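Local coordinates for protein STE5 (Saccharomyces cerevisiae, PDB 3FZE) that serves as a scaffold in yeast pheromone signalling, its minimal scaffold domain helping the kinase Ste7 to phosphorylate the MAP kinase Fus3, at residues Ala21-Ile26 against Leu111-Val116; Val116-Met121 against Ser168-Val173; Phe93-Leu98 against Phe129-Cys134; Leu44-Ile49 against Thr176-Phe181; Asp60-Val65 against Ala123-Leu128. One frame throughout, in Å; residues are numbered along the deposited sequence. Where two conformers were deposited one is given.

The five contacts are built around one alpha/beta/alpha domain. Interaction 1 joins two central strands, its centre about 2 Å from the centre of the chain. Interaction 2 starts where it leaves off, sharing Val116 and setting the end of strand 111-117 against helix 170-180; interaction 4 uses the same helix further on, the two centres about 17 Å apart. Interactions 3 and 5 lie on the side of the sheet opposite interaction 4, about 11 Å from each other between centres, whereas the centres of interactions 4 and 5 are about 25 Å apart. Gln25 connects interaction 1 to two neighbours: its OE1 lies 2.7 Å from Ser117 OG of interaction 2, and its NE2 lies 2.8 Å from Lys125 O of interaction 5.

Interaction 1. Residues Ala21-Ile26 against Leu111-Val116; sequences AIILQI and LGIVAV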
# COMPACT_ATOMS: atom_id res chain seq x y z
N ALA A 21 3.28 -0.26 -6.99
CA ALA A 21 4.03 -0.40 -5.75
C ALA A 21 3.05 -0.16 -4.62
O ALA A 21 2.45 0.91 -4.54
CB ALA A 21 5.16 0.61 -5.69
N ILE A 22 2.90 -1.17 -3.76
CA ILE A 22 1.96 -1.10 -2.64
C ILE A 22 2.72 -0.82 -1.35
O ILE A 22 3.54 -1.63 -0.92
CB ILE A 22 1.19 -2.44 -2.48
CG1 ILE A 22 0.67 -2.95 -3.83
CG2 ILE A 22 0.05 -2.27 -1.49
CD1 ILE A 22 -0.47 -2.12 -4.42
N ILE A 23 2.46 0.32 -0.73
CA ILE A 23 3.13 0.68 0.52
C ILE A 23 2.10 0.64 1.65
O ILE A 23 1.13 1.38 1.63
CB ILE A 23 3.80 2.06 0.42
CG1 ILE A 23 4.66 2.13 -0.85
CG2 ILE A 23 4.65 2.31 1.65
CD1 ILE A 23 4.69 3.49 -1.53
N LEU A 24 2.31 -0.27 2.60
CA LEU A 24 1.36 -0.52 3.68
C LEU A 24 2.01 -0.26 5.03
O LEU A 24 3.00 -0.88 5.38
CB LEU A 24 0.84 -1.97 3.62
CG LEU A 24 0.19 -2.42 2.31
CD1 LEU A 24 -0.30 -3.85 2.47
CD2 LEU A 24 -0.95 -1.50 1.90
N GLN A 25 1.45 0.70 5.76
CA GLN A 25 1.94 1.00 7.09
C GLN A 25 0.94 0.45 8.09
O GLN A 25 -0.23 0.87 8.08
CB GLN A 25 2.09 2.50 7.25
CG GLN A 25 2.46 2.91 8.65
CD GLN A 25 2.82 4.37 8.72
OE1 GLN A 25 2.15 5.21 8.11
NE2 GLN A 25 3.88 4.69 9.45
N ILE A 26 1.38 -0.49 8.91
CA ILE A 26 0.47 -1.16 9.83
C ILE A 26 0.82 -0.97 11.31
O ILE A 26 1.93 -1.31 11.75
CB ILE A 26 0.35 -2.67 9.53
CG1 ILE A 26 0.07 -2.90 8.04
CG2 ILE A 26 -0.75 -3.28 10.39
CD1 ILE A 26 0.07 -4.36 7.61
N LEU A 111 4.14 3.65 -13.25
CA LEU A 111 4.03 2.99 -11.96
C LEU A 111 2.95 3.64 -11.11
O LEU A 111 3.00 4.84 -10.83
CB LEU A 111 5.38 3.06 -11.25
CG LEU A 111 5.55 2.39 -9.89
CD1 LEU A 111 5.21 0.92 -9.98
CD2 LEU A 111 7.00 2.60 -9.42
N GLY A 112 1.95 2.85 -10.72
CA GLY A 112 0.93 3.31 -9.79
C GLY A 112 1.40 3.11 -8.36
O GLY A 112 1.89 2.04 -8.01
N ILE A 113 1.26 4.14 -7.54
CA ILE A 113 1.67 4.08 -6.15
C ILE A 113 0.46 4.08 -5.25
O ILE A 113 -0.40 4.96 -5.34
CB ILE A 113 2.57 5.28 -5.78
CG1 ILE A 113 3.79 5.33 -6.70
CG2 ILE A 113 3.00 5.18 -4.31
CD1 ILE A 113 4.66 4.13 -6.60
N VAL A 114 0.39 3.09 -4.36
CA VAL A 114 -0.74 2.96 -3.47
C VAL A 114 -0.21 2.94 -2.04
O VAL A 114 0.45 1.99 -1.64
CB VAL A 114 -1.55 1.68 -3.75
CG1 VAL A 114 -2.74 1.58 -2.81
CG2 VAL A 114 -2.01 1.65 -5.21
N ALA A 115 -0.47 4.01 -1.30
CA ALA A 115 0.01 4.12 0.07
C ALA A 115 -1.16 4.05 1.04
O ALA A 115 -2.05 4.89 1.01
CB ALA A 115 0.80 5.43 0.26
N VAL A 116 -1.17 3.02 1.88
CA VAL A 116 -2.26 2.82 2.81
C VAL A 116 -1.71 2.67 4.23
O VAL A 116 -0.73 1.95 4.45
CB VAL A 116 -3.08 1.55 2.46
CG1 VAL A 116 -4.36 1.50 3.29
CG2 VAL A 116 -3.42 1.52 0.95
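Leu24 CG lies beside the backbone N (chi1 -56°), which lets CD2 lean over to Val116 on the next strand, 3.8 Å from its CB. The two side chains lie side by side and point the same way, and Ile22, in one of its two modelled conformers, sits likewise beside Val114. On the opposite face, Ile113 spreads its two branches: CD1 meets Ala21 CB at 3.7 Å, while CG2 meets Ile23 CD1, also at 3.7 Å, as the two isoleucines cross obliquely. Ala115, paired with Ile23, adds only a methyl here, and Tyr132 packs against it. The axes of the two strand segments run parallel, 10° apart in direction, and approach to 4.8 Å, the backbones joined by five hydrogen bonds. Ile23 lies in the middle, giving its N to Val114 O at 2.8 Å and taking Val116 N on its O at the same length; Val116 O then receives Gln25 N. The buried amide of Gln25 reaches beyond the pair, bonding Ser117 OG and Ile127 N through OE1, and Lys125 O and Asp60 O through NE2. Two neighbouring parallel strands with apolar residues on both faces are characteristic of the centre of an alpha/beta/alpha, vWA-like fold.

Interaction 2. Residues Val116-Met121 against Ser168-Val173; sequences VSNSNM and SSWTFV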
# COMPACT_ATOMS: atom_id res chain seq x y z
N VAL A 116 -1.17 3.02 1.88
CA VAL A 116 -2.26 2.82 2.81
C VAL A 116 -1.71 2.67 4.23
O VAL A 116 -0.73 1.95 4.45
CB VAL A 116 -3.08 1.55 2.46
CG1 VAL A 116 -4.36 1.50 3.29
CG2 VAL A 116 -3.42 1.52 0.95
N SER A 117 -2.32 3.35 5.19
CA SER A 117 -1.84 3.33 6.57
C SER A 117 -3.01 3.37 7.55
O SER A 117 -4.01 4.04 7.29
CB SER A 117 -0.90 4.51 6.81
OG SER A 117 -0.48 4.59 8.17
N ASN A 118 -2.89 2.67 8.66
CA ASN A 118 -3.88 2.79 9.72
C ASN A 118 -3.30 3.42 10.98
O ASN A 118 -3.96 3.43 12.02
CB ASN A 118 -4.49 1.43 10.06
CG ASN A 118 -3.54 0.54 10.83
OD1 ASN A 118 -2.32 0.74 10.77
ND2 ASN A 118 -4.07 -0.44 11.56
N SER A 119 -2.08 3.93 10.89
CA SER A 119 -1.38 4.45 12.07
C SER A 119 -1.73 5.91 12.36
O SER A 119 -2.33 6.59 11.54
CB SER A 119 0.14 4.28 11.94
OG SER A 119 0.66 5.04 10.86
N ASN A 120 -1.35 6.38 13.54
CA ASN A 120 -1.71 7.73 13.96
C ASN A 120 -1.25 8.82 13.00
O ASN A 120 -0.16 8.74 12.42
CB ASN A 120 -1.18 8.00 15.36
CG ASN A 120 -1.85 7.14 16.42
OD1 ASN A 120 -3.00 6.72 16.25
ND2 ASN A 120 -1.14 6.87 17.50
N MET A 121 -2.09 9.84 12.83
CA MET A 121 -1.79 10.92 11.89
C MET A 121 -0.77 11.90 12.46
O MET A 121 -1.07 13.07 12.68
CB MET A 121 -3.08 11.64 11.48
CG MET A 121 -4.07 10.74 10.75
SD MET A 121 -3.41 10.13 9.19
CE MET A 121 -3.39 11.65 8.24
N SER A 168 -12.97 2.74 5.92
CA SER A 168 -13.41 2.12 7.17
C SER A 168 -12.53 0.97 7.63
O SER A 168 -12.33 0.78 8.84
CB SER A 168 -14.85 1.64 7.03
OG SER A 168 -14.94 0.63 6.05
N SER A 169 -12.01 0.19 6.70
CA SER A 169 -11.23 -0.99 7.06
C SER A 169 -10.22 -1.36 5.99
O SER A 169 -10.33 -0.95 4.83
CB SER A 169 -12.15 -2.18 7.34
OG SER A 169 -12.76 -2.68 6.14
N TRP A 170 -9.25 -2.17 6.39
CA TRP A 170 -8.32 -2.79 5.44
C TRP A 170 -9.07 -3.62 4.41
O TRP A 170 -8.71 -3.64 3.23
CB TRP A 170 -7.31 -3.68 6.18
CG TRP A 170 -6.31 -2.90 6.99
CD1 TRP A 170 -6.33 -2.69 8.34
CD2 TRP A 170 -5.15 -2.22 6.50
NE1 TRP A 170 -5.26 -1.92 8.72
CE2 TRP A 170 -4.52 -1.62 7.61
CE3 TRP A 170 -4.57 -2.06 5.23
CZ2 TRP A 170 -3.34 -0.87 7.49
CZ3 TRP A 170 -3.41 -1.31 5.12
CH2 TRP A 170 -2.81 -0.73 6.24
N THR A 171 -10.10 -4.32 4.85
CA THR A 171 -10.85 -5.20 3.97
C THR A 171 -11.51 -4.40 2.85
O THR A 171 -11.41 -4.76 1.67
CB THR A 171 -11.90 -6.00 4.75
OG1 THR A 171 -11.23 -6.95 5.60
CG2 THR A 171 -12.82 -6.76 3.80
N PHE A 172 -12.15 -3.29 3.20
CA PHE A 172 -12.83 -2.49 2.19
C PHE A 172 -11.86 -1.91 1.17
O PHE A 172 -12.09 -2.00 -0.03
CB PHE A 172 -13.66 -1.36 2.81
CG PHE A 172 -14.32 -0.49 1.78
CD1 PHE A 172 -15.55 -0.84 1.24
CD2 PHE A 172 -13.70 0.66 1.31
CE1 PHE A 172 -16.15 -0.06 0.28
CE2 PHE A 172 -14.29 1.44 0.35
CZ PHE A 172 -15.52 1.08 -0.17
N VAL A 173 -10.77 -1.33 1.66
CA VAL A 173 -9.76 -0.75 0.78
C VAL A 173 -9.18 -1.78 -0.17
O VAL A 173 -9.12 -1.57 -1.39
CB VAL A 173 -8.60 -0.12 1.58
CG1 VAL A 173 -7.46 0.28 0.66
CG2 VAL A 173 -9.10 1.07 2.37
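Trp170 reaches from the first turn of helix 170-180 to Val116 at the end of strand 111-117 and Asn118 just beyond it. From CB, its CG lies beside the backbone N (chi1 -71°), and the indole extends towards the strand. Along its six-membered ring, CE3 comes within 4.1 Å of Val116 CG1, and CZ3 approaches that methyl more closely, at 3.5 Å. CH2, further out, lies 3.8 Å from Val116 O. Turning back to the pyrrole side, CZ2 packs 3.6 Å from Asn118 CB, and NE1 lies 3.4 Å from Asn118 ND2. Both nitrogens of this last pair are donors, so they make no hydrogen bond. The Asn118 amide meets the indole at its edge, the two planes 64° apart, while its OD1 accepts from Asp27 N. With the indole cut back to an alanine here, a gap is likely to open between helix and strand end, leaving Val116 CG1 without its aromatic neighbour and the flank of Asn118 uncovered. One turn further along, Val173 CG1 touches Val116 CG2 at 4.2 Å. Ser169 is the N-cap, its OG accepting from Phe172 N, and Ser117 OG takes Ser119 N in an ST turn. Here a capped helix start covers the C-terminal end of a central strand, a helix-on-sheet contact characteristic of the alpha/beta/alpha, vWA-like fold.

Interaction 3. Residues Phe93-Leu98 against Phe129-Cys134; sequences FSPIWL and FQDYRC
The Tyr132 ring carries Pro95 on one face: Pro95 CG stands 3.6 Å from the ring centroid, only 7° off the normal, a CH-pi contact over the centre. Tyr132 crosses Phe93 at about a right angle, its OH 4.0 Å from Phe93 CE2. Gln130 NE2 and Leu98 CD2 both lie at the edge of the Phe93 ring, in its plane, and the Gln130 amide is turned 29° from that plane. This NE2 bonds Asn63 OD1, whereas OE1 is buried with no partner in the model. The Tyr132 phenol is fixed at its far end by a hydrogen bond from OH to Ile127 O. Replacing Tyr132 with a leucine would probably cost Pro95 its flat platform and leave Ile127 O without this donor.

Further along, Cys134 has its SG between the backbone N and the carbonyl carbon (chi1 48°), which turns the sulfur to the helix start, 3.9 Å from Pro95 CB. Ile96 CD1 rests on Cys134 CB, also at 3.9 Å. At the more exposed margin a water links the segments, accepting from Ile96 N at 3.0 Å and donating to Asp131 OD1 at 2.7 Å. Ser94 OG caps the helix by accepting from Trp97 N. The loop 129-134 thereby packs against the start of helix 95-102, while Phe93, Leu98 and Tyr132 all reach Ile23 of strand 19-26, and Phe93 and Leu98 also touch strand 55-60.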
# COMPACT_ATOMS: atom_id res chain seq x y z
N PHE A 93 11.53 4.94 6.65
CA PHE A 93 10.94 5.00 5.32
C PHE A 93 10.82 6.42 4.76
O PHE A 93 10.49 7.36 5.47
CB PHE A 93 9.56 4.35 5.32
CG PHE A 93 8.84 4.51 4.01
CD1 PHE A 93 9.07 3.62 2.98
CD2 PHE A 93 7.99 5.58 3.81
CE1 PHE A 93 8.43 3.77 1.76
CE2 PHE A 93 7.34 5.73 2.58
CZ PHE A 93 7.57 4.84 1.57
N SER A 94 11.05 6.55 3.45
CA SER A 94 10.67 7.74 2.71
C SER A 94 10.43 7.31 1.27
O SER A 94 10.95 6.28 0.83
CB SER A 94 11.77 8.81 2.75
OG SER A 94 12.93 8.39 2.06
N PRO A 95 9.63 8.09 0.54
CA PRO A 95 9.42 7.73 -0.87
C PRO A 95 10.73 7.70 -1.65
O PRO A 95 10.95 6.77 -2.43
CB PRO A 95 8.49 8.83 -1.37
CG PRO A 95 7.71 9.22 -0.16
CD PRO A 95 8.69 9.13 0.99
N ILE A 96 11.60 8.69 -1.46
CA ILE A 96 12.88 8.69 -2.17
C ILE A 96 13.73 7.48 -1.79
O ILE A 96 14.37 6.88 -2.65
CB ILE A 96 13.69 10.00 -1.97
CG1 ILE A 96 14.94 9.98 -2.86
CG2 ILE A 96 14.09 10.19 -0.52
CD1 ILE A 96 14.64 9.71 -4.31
N TRP A 97 13.74 7.11 -0.51
CA TRP A 97 14.44 5.90 -0.11
C TRP A 97 13.90 4.72 -0.90
O TRP A 97 14.66 3.91 -1.43
CB TRP A 97 14.31 5.61 1.40
CG TRP A 97 14.88 4.27 1.73
CD1 TRP A 97 16.18 3.99 2.03
CD2 TRP A 97 14.18 3.02 1.76
NE1 TRP A 97 16.33 2.64 2.25
CE2 TRP A 97 15.12 2.02 2.09
CE3 TRP A 97 12.85 2.65 1.53
CZ2 TRP A 97 14.78 0.68 2.20
CZ3 TRP A 97 12.51 1.31 1.65
CH2 TRP A 97 13.47 0.34 1.97
N LEU A 98 12.58 4.62 -0.98
CA LEU A 98 11.95 3.51 -1.69
C LEU A 98 12.31 3.51 -3.18
O LEU A 98 12.65 2.47 -3.74
CB LEU A 98 10.43 3.51 -1.49
CG LEU A 98 9.68 2.29 -2.04
CD1 LEU A 98 10.05 1.01 -1.28
CD2 LEU A 98 8.17 2.54 -2.01
N PHE A 129 1.92 11.52 5.02
CA PHE A 129 2.37 12.92 4.99
C PHE A 129 3.58 13.13 4.08
O PHE A 129 4.05 14.25 3.91
CB PHE A 129 2.75 13.40 6.40
CG PHE A 129 1.58 13.56 7.33
CD1 PHE A 129 1.08 14.81 7.61
CD2 PHE A 129 1.00 12.46 7.92
CE1 PHE A 129 0.00 14.96 8.47
CE2 PHE A 129 -0.07 12.60 8.77
CZ PHE A 129 -0.57 13.85 9.05
N GLN A 130 4.10 12.05 3.52
CA GLN A 130 5.42 12.11 2.90
C GLN A 130 5.32 12.53 1.44
O GLN A 130 4.23 12.52 0.87
CB GLN A 130 6.15 10.77 3.08
CG GLN A 130 6.43 10.46 4.56
CD GLN A 130 6.97 9.07 4.80
OE1 GLN A 130 7.37 8.37 3.86
NE2 GLN A 130 6.99 8.64 6.07
N ASP A 131 6.44 12.93 0.84
CA ASP A 131 6.39 13.43 -0.53
C ASP A 131 6.76 12.36 -1.55
O ASP A 131 7.89 11.89 -1.61
CB ASP A 131 7.23 14.71 -0.70
CG ASP A 131 8.72 14.45 -0.72
OD1 ASP A 131 9.17 13.44 -0.13
OD2 ASP A 131 9.45 15.26 -1.33
N TYR A 132 5.77 11.99 -2.35
CA TYR A 132 5.93 10.94 -3.35
C TYR A 132 6.42 11.55 -4.65
O TYR A 132 6.45 10.92 -5.71
CB TYR A 132 4.64 10.13 -3.46
CG TYR A 132 4.40 9.33 -2.18
CD1 TYR A 132 3.87 9.94 -1.05
CD2 TYR A 132 4.78 8.00 -2.08
CE1 TYR A 132 3.68 9.23 0.13
CE2 TYR A 132 4.59 7.28 -0.91
CZ TYR A 132 4.04 7.91 0.20
OH TYR A 132 3.85 7.20 1.37
N ARG A 133 6.80 12.82 -4.52
CA ARG A 133 7.71 13.55 -5.40
C ARG A 133 8.41 12.73 -6.48
O ARG A 133 8.17 12.90 -7.67
CB ARG A 133 8.76 14.26 -4.55
N CYS A 134 9.30 11.85 -6.03
CA CYS A 134 10.28 11.19 -6.89
C CYS A 134 9.68 10.18 -7.87
O CYS A 134 10.35 9.73 -8.79
CB CYS A 134 11.26 10.45 -6.00
SG CYS A 134 10.38 9.48 -4.76
O HOH W 1 10.87 11.40 -0.31

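Interaction 4. Residues Leu44-Ile49 against Thr176-Phe181; sequences LKALTI and TLCYSF
One helical layer of the alpha/beta/alpha domain is knit together where Leu47 of helix 35-50 meets Leu177 and Cys178 of helix 170-180. The local axes run nearly parallel, crossing at 20° and coming within 10.0 Å, and the contact is wholly apolar. Leu47 carries most of it, its branch carbon and both methyls each facing a different neighbour. Its CD1 meets Leu177 CD2 at 3.8 Å, the two leucines crossing at about a right angle; its CG lies 3.9 Å from Cys178 SG; and its CD2 approaches Phe181 CD2 at 4.3 Å. The Leu177 CG lies opposite the backbone N (chi1 177°), which carries its CD2 across to Leu47. Cys178 SG sits within reach of two residues, since Ala46 CB is 4.3 Å from it on the preceding position of helix 35-50. Behind this surface, Ser180 OG donates to Thr176 O at 2.7 Å, and Ser180 N reaches that same oxygen from the opposite face of its plane. Leu44 packs on Ile22 of strand 19-26, in one modelled conformer of that isoleucine, which places the helix pair on the sheet. Helix 2-14 packs against Thr176 and Ser180, helix 71-74 touches Leu44 and Thr48, and Phe181 meets Phe51 edge-to-face.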
# COMPACT_ATOMS: atom_id res chain seq x y z
N LEU A 44 -2.35 -9.03 -1.87
CA LEU A 44 -1.05 -8.97 -2.52
C LEU A 44 -0.90 -10.16 -3.48
O LEU A 44 -0.44 -9.99 -4.61
CB LEU A 44 0.09 -8.92 -1.50
CG LEU A 44 0.23 -7.63 -0.70
CD1 LEU A 44 1.33 -7.75 0.35
CD2 LEU A 44 0.52 -6.46 -1.62
N LYS A 45 -1.31 -11.35 -3.06
CA LYS A 45 -1.25 -12.51 -3.94
C LYS A 45 -2.13 -12.31 -5.19
O LYS A 45 -1.70 -12.55 -6.31
CB LYS A 45 -1.65 -13.80 -3.20
CG LYS A 45 -0.68 -14.21 -2.11
CD LYS A 45 0.54 -14.93 -2.66
CE LYS A 45 0.18 -16.31 -3.20
NZ LYS A 45 1.40 -17.11 -3.52
N ALA A 46 -3.36 -11.84 -4.98
CA ALA A 46 -4.29 -11.68 -6.09
C ALA A 46 -3.77 -10.70 -7.14
O ALA A 46 -3.86 -10.95 -8.35
CB ALA A 46 -5.65 -11.24 -5.58
N LEU A 47 -3.18 -9.61 -6.67
CA LEU A 47 -2.70 -8.55 -7.56
C LEU A 47 -1.58 -9.03 -8.47
O LEU A 47 -1.42 -8.51 -9.57
CB LEU A 47 -2.27 -7.33 -6.74
CG LEU A 47 -3.44 -6.50 -6.21
CD1 LEU A 47 -3.01 -5.57 -5.07
CD2 LEU A 47 -4.06 -5.71 -7.37
N THR A 48 -0.81 -10.03 -8.04
CA THR A 48 0.24 -10.57 -8.91
C THR A 48 -0.29 -11.31 -10.13
O THR A 48 0.45 -11.51 -11.08
CB THR A 48 1.23 -11.49 -8.17
OG1 THR A 48 0.54 -12.66 -7.70
CG2 THR A 48 1.92 -10.76 -7.02
N ILE A 49 -1.56 -11.71 -10.12
CA ILE A 49 -2.17 -12.31 -11.31
C ILE A 49 -2.12 -11.32 -12.47
O ILE A 49 -1.88 -11.69 -13.62
CB ILE A 49 -3.64 -12.73 -11.05
CG1 ILE A 49 -3.70 -13.85 -10.01
CG2 ILE A 49 -4.33 -13.13 -12.35
CD1 ILE A 49 -5.10 -14.09 -9.50
N THR A 176 -11.70 -3.44 -2.58
CA THR A 176 -12.01 -2.47 -3.63
C THR A 176 -10.88 -2.40 -4.64
O THR A 176 -11.11 -2.38 -5.86
CB THR A 176 -12.29 -1.07 -3.06
OG1 THR A 176 -13.43 -1.12 -2.21
CG2 THR A 176 -12.57 -0.09 -4.21
N LEU A 177 -9.65 -2.39 -4.15
CA LEU A 177 -8.50 -2.35 -5.04
C LEU A 177 -8.47 -3.58 -5.95
O LEU A 177 -8.36 -3.46 -7.17
CB LEU A 177 -7.22 -2.22 -4.22
CG LEU A 177 -5.92 -2.23 -5.03
CD1 LEU A 177 -5.83 -1.02 -5.95
CD2 LEU A 177 -4.73 -2.31 -4.08
N CYS A 178 -8.57 -4.76 -5.36
CA CYS A 178 -8.45 -5.99 -6.14
C CYS A 178 -9.60 -6.17 -7.12
O CYS A 178 -9.39 -6.52 -8.29
CB CYS A 178 -8.38 -7.21 -5.22
SG CYS A 178 -6.80 -7.30 -4.39
N TYR A 179 -10.82 -5.94 -6.64
CA TYR A 179 -11.99 -6.15 -7.47
C TYR A 179 -12.07 -5.15 -8.61
O TYR A 179 -12.56 -5.49 -9.69
CB TYR A 179 -13.28 -6.19 -6.63
CG TYR A 179 -13.53 -7.55 -6.04
CD1 TYR A 179 -12.71 -8.05 -5.02
CD2 TYR A 179 -14.55 -8.36 -6.52
CE1 TYR A 179 -12.93 -9.32 -4.49
CE2 TYR A 179 -14.78 -9.62 -5.99
CZ TYR A 179 -13.95 -10.10 -4.99
OH TYR A 179 -14.19 -11.35 -4.48
N SER A 180 -11.58 -3.93 -8.39
CA SER A 180 -11.57 -2.93 -9.46
C SER A 180 -10.73 -3.41 -10.64
O SER A 180 -10.98 -3.05 -11.79
CB SER A 180 -11.06 -1.58 -8.96
OG SER A 180 -11.97 -0.99 -8.05
N PHE A 181 -9.74 -4.25 -10.35
CA PHE A 181 -8.91 -4.85 -11.40
C PHE A 181 -9.43 -6.21 -11.91
O PHE A 181 -8.79 -6.86 -12.73
CB PHE A 181 -7.45 -4.96 -10.95
CG PHE A 181 -6.74 -3.64 -10.89
CD1 PHE A 181 -6.28 -3.04 -12.05
CD2 PHE A 181 -6.52 -3.01 -9.68
CE1 PHE A 181 -5.63 -1.83 -12.01
CE2 PHE A 181 -5.86 -1.79 -9.63
CZ PHE A 181 -5.42 -1.20 -10.80

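Interaction 5. Residues Asp60-Val65 against Ala123-Leu128; sequences DRNNYV and AKKSIL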
# COMPACT_ATOMS: atom_id res chain seq x y z
N ASP A 60 6.28 0.11 9.74
CA ASP A 60 5.64 0.08 11.05
C ASP A 60 5.09 1.45 11.47
O ASP A 60 5.26 2.45 10.76
CB ASP A 60 6.50 -0.60 12.13
CG ASP A 60 7.66 0.26 12.65
OD1 ASP A 60 7.69 1.49 12.42
OD2 ASP A 60 8.55 -0.31 13.32
N ARG A 61 4.44 1.50 12.62
CA ARG A 61 3.76 2.72 13.04
C ARG A 61 4.72 3.87 13.37
O ARG A 61 4.29 5.02 13.45
CB ARG A 61 2.81 2.46 14.20
CG ARG A 61 3.48 2.01 15.47
CD ARG A 61 2.42 1.65 16.50
NE ARG A 61 3.00 1.32 17.80
CZ ARG A 61 2.28 1.01 18.87
NH1 ARG A 61 0.95 1.00 18.81
NH2 ARG A 61 2.89 0.72 20.02
N ASN A 62 5.99 3.55 13.54
CA ASN A 62 7.03 4.56 13.78
C ASN A 62 7.89 4.84 12.55
O ASN A 62 8.97 5.43 12.66
CB ASN A 62 7.89 4.15 14.96
CG ASN A 62 7.11 4.12 16.23
OD1 ASN A 62 6.47 5.11 16.59
ND2 ASN A 62 7.11 2.98 16.91
N ASN A 63 7.39 4.43 11.38
CA ASN A 63 8.00 4.74 10.09
C ASN A 63 9.28 3.95 9.76
O ASN A 63 10.07 4.36 8.92
CB ASN A 63 8.24 6.24 9.92
CG ASN A 63 8.46 6.62 8.47
OD1 ASN A 63 7.71 6.19 7.59
ND2 ASN A 63 9.50 7.42 8.21
N TYR A 64 9.44 2.81 10.42
CA TYR A 64 10.53 1.89 10.08
C TYR A 64 10.13 0.87 9.03
O TYR A 64 9.06 0.25 9.10
CB TYR A 64 11.03 1.15 11.32
CG TYR A 64 11.70 2.08 12.29
CD1 TYR A 64 13.03 2.47 12.10
CD2 TYR A 64 11.01 2.59 13.37
CE1 TYR A 64 13.65 3.33 12.97
CE2 TYR A 64 11.63 3.46 14.26
CZ TYR A 64 12.95 3.83 14.05
OH TYR A 64 13.58 4.69 14.93
N VAL A 65 11.02 0.69 8.06
CA VAL A 65 10.80 -0.27 6.97
C VAL A 65 10.97 -1.68 7.50
O VAL A 65 12.02 -2.01 8.07
CB VAL A 65 11.79 -0.05 5.82
CG1 VAL A 65 11.62 -1.14 4.74
CG2 VAL A 65 11.63 1.34 5.21
N ALA A 123 2.73 13.76 11.66
CA ALA A 123 3.42 14.17 10.43
C ALA A 123 4.74 13.44 10.19
O ALA A 123 5.08 13.13 9.06
CB ALA A 123 3.63 15.68 10.42
N LYS A 124 5.49 13.17 11.26
CA LYS A 124 6.81 12.57 11.12
C LYS A 124 6.81 11.05 11.11
O LYS A 124 7.84 10.43 10.87
CB LYS A 124 7.76 13.09 12.20
CG LYS A 124 8.21 14.54 11.99
CD LYS A 124 9.17 14.99 13.09
CE LYS A 124 9.54 16.45 12.93
NZ LYS A 124 10.17 16.73 11.60
N LYS A 125 5.66 10.43 11.37
CA LYS A 125 5.61 8.97 11.43
C LYS A 125 4.72 8.33 10.38
O LYS A 125 4.96 7.20 9.99
CB LYS A 125 5.18 8.51 12.82
CG LYS A 125 6.15 8.85 13.92
CD LYS A 125 5.69 8.26 15.23
CE LYS A 125 6.59 8.72 16.37
NZ LYS A 125 7.99 8.24 16.23
N SER A 126 3.68 9.03 9.94
CA SER A 126 2.73 8.46 8.99
C SER A 126 3.23 8.60 7.55
O SER A 126 3.63 9.69 7.13
CB SER A 126 1.36 9.13 9.15
OG SER A 126 0.53 8.88 8.03
N ILE A 127 3.21 7.51 6.79
CA ILE A 127 3.64 7.56 5.40
C ILE A 127 2.74 8.47 4.55
O ILE A 127 3.11 8.87 3.43
CB ILE A 127 3.72 6.14 4.76
CG1 ILE A 127 2.32 5.54 4.61
CG2 ILE A 127 4.63 5.24 5.58
CD1 ILE A 127 2.28 4.28 3.75
N LEU A 128 1.57 8.82 5.07
CA LEU A 128 0.60 9.59 4.30
C LEU A 128 0.98 11.08 4.20
O LEU A 128 0.43 11.80 3.36
CB LEU A 128 -0.81 9.41 4.86
CG LEU A 128 -1.32 7.97 5.02
CD1 LEU A 128 -2.67 7.93 5.71
CD2 LEU A 128 -1.41 7.29 3.66
O HOH W 2 9.95 7.47 14.36
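Lys125 and Asn62 lie side by side and point the same way, the lysine chain running along the outside of the turn at 60-63. Lys125 is extended as far as CE and bends only at its last torsion (chi4 -65°), bringing NZ round to Asn62. The direct bond from NZ to Asn62 OD1 is weak, at 3.5 Å, and the aliphatic CD lies equally near that oxygen. A water makes the firmer link, accepting from Lys125 NZ and donating to Asn62 O, both at 2.8 Å. Nearer the backbone, Lys125 CB rests 3.7 Å from Arg61 O.

Asn63 points the other way, into the protein. Its CB packs 3.4 Å from Lys125 O, and its OD1 comes 3.8 Å from Ile127 CG2, the two side chains set at a slant. The amide itself is held from outside both segments, ND2 donating to Phe93 O and Gln92 OE1.

The turn is a type I beta turn from Asp60 to Asn63, braced by Asp60 OD1. That oxygen accepts from Asn62 N, an Asx turn, and from Tyr64 N at 3.0 Å, the two donors coming from opposite faces of the carboxylate plane. Within 123-128, Ser126 OG accepts from Leu128 N, an ST turn. The contact thus sets the connection between strands 55-60 and 65-68 against the loop that follows strand 111-117. Gln25 of strand 19-26 lies between the two loops, while Ile127 packs on Ile23 and Ala115 of the central strands.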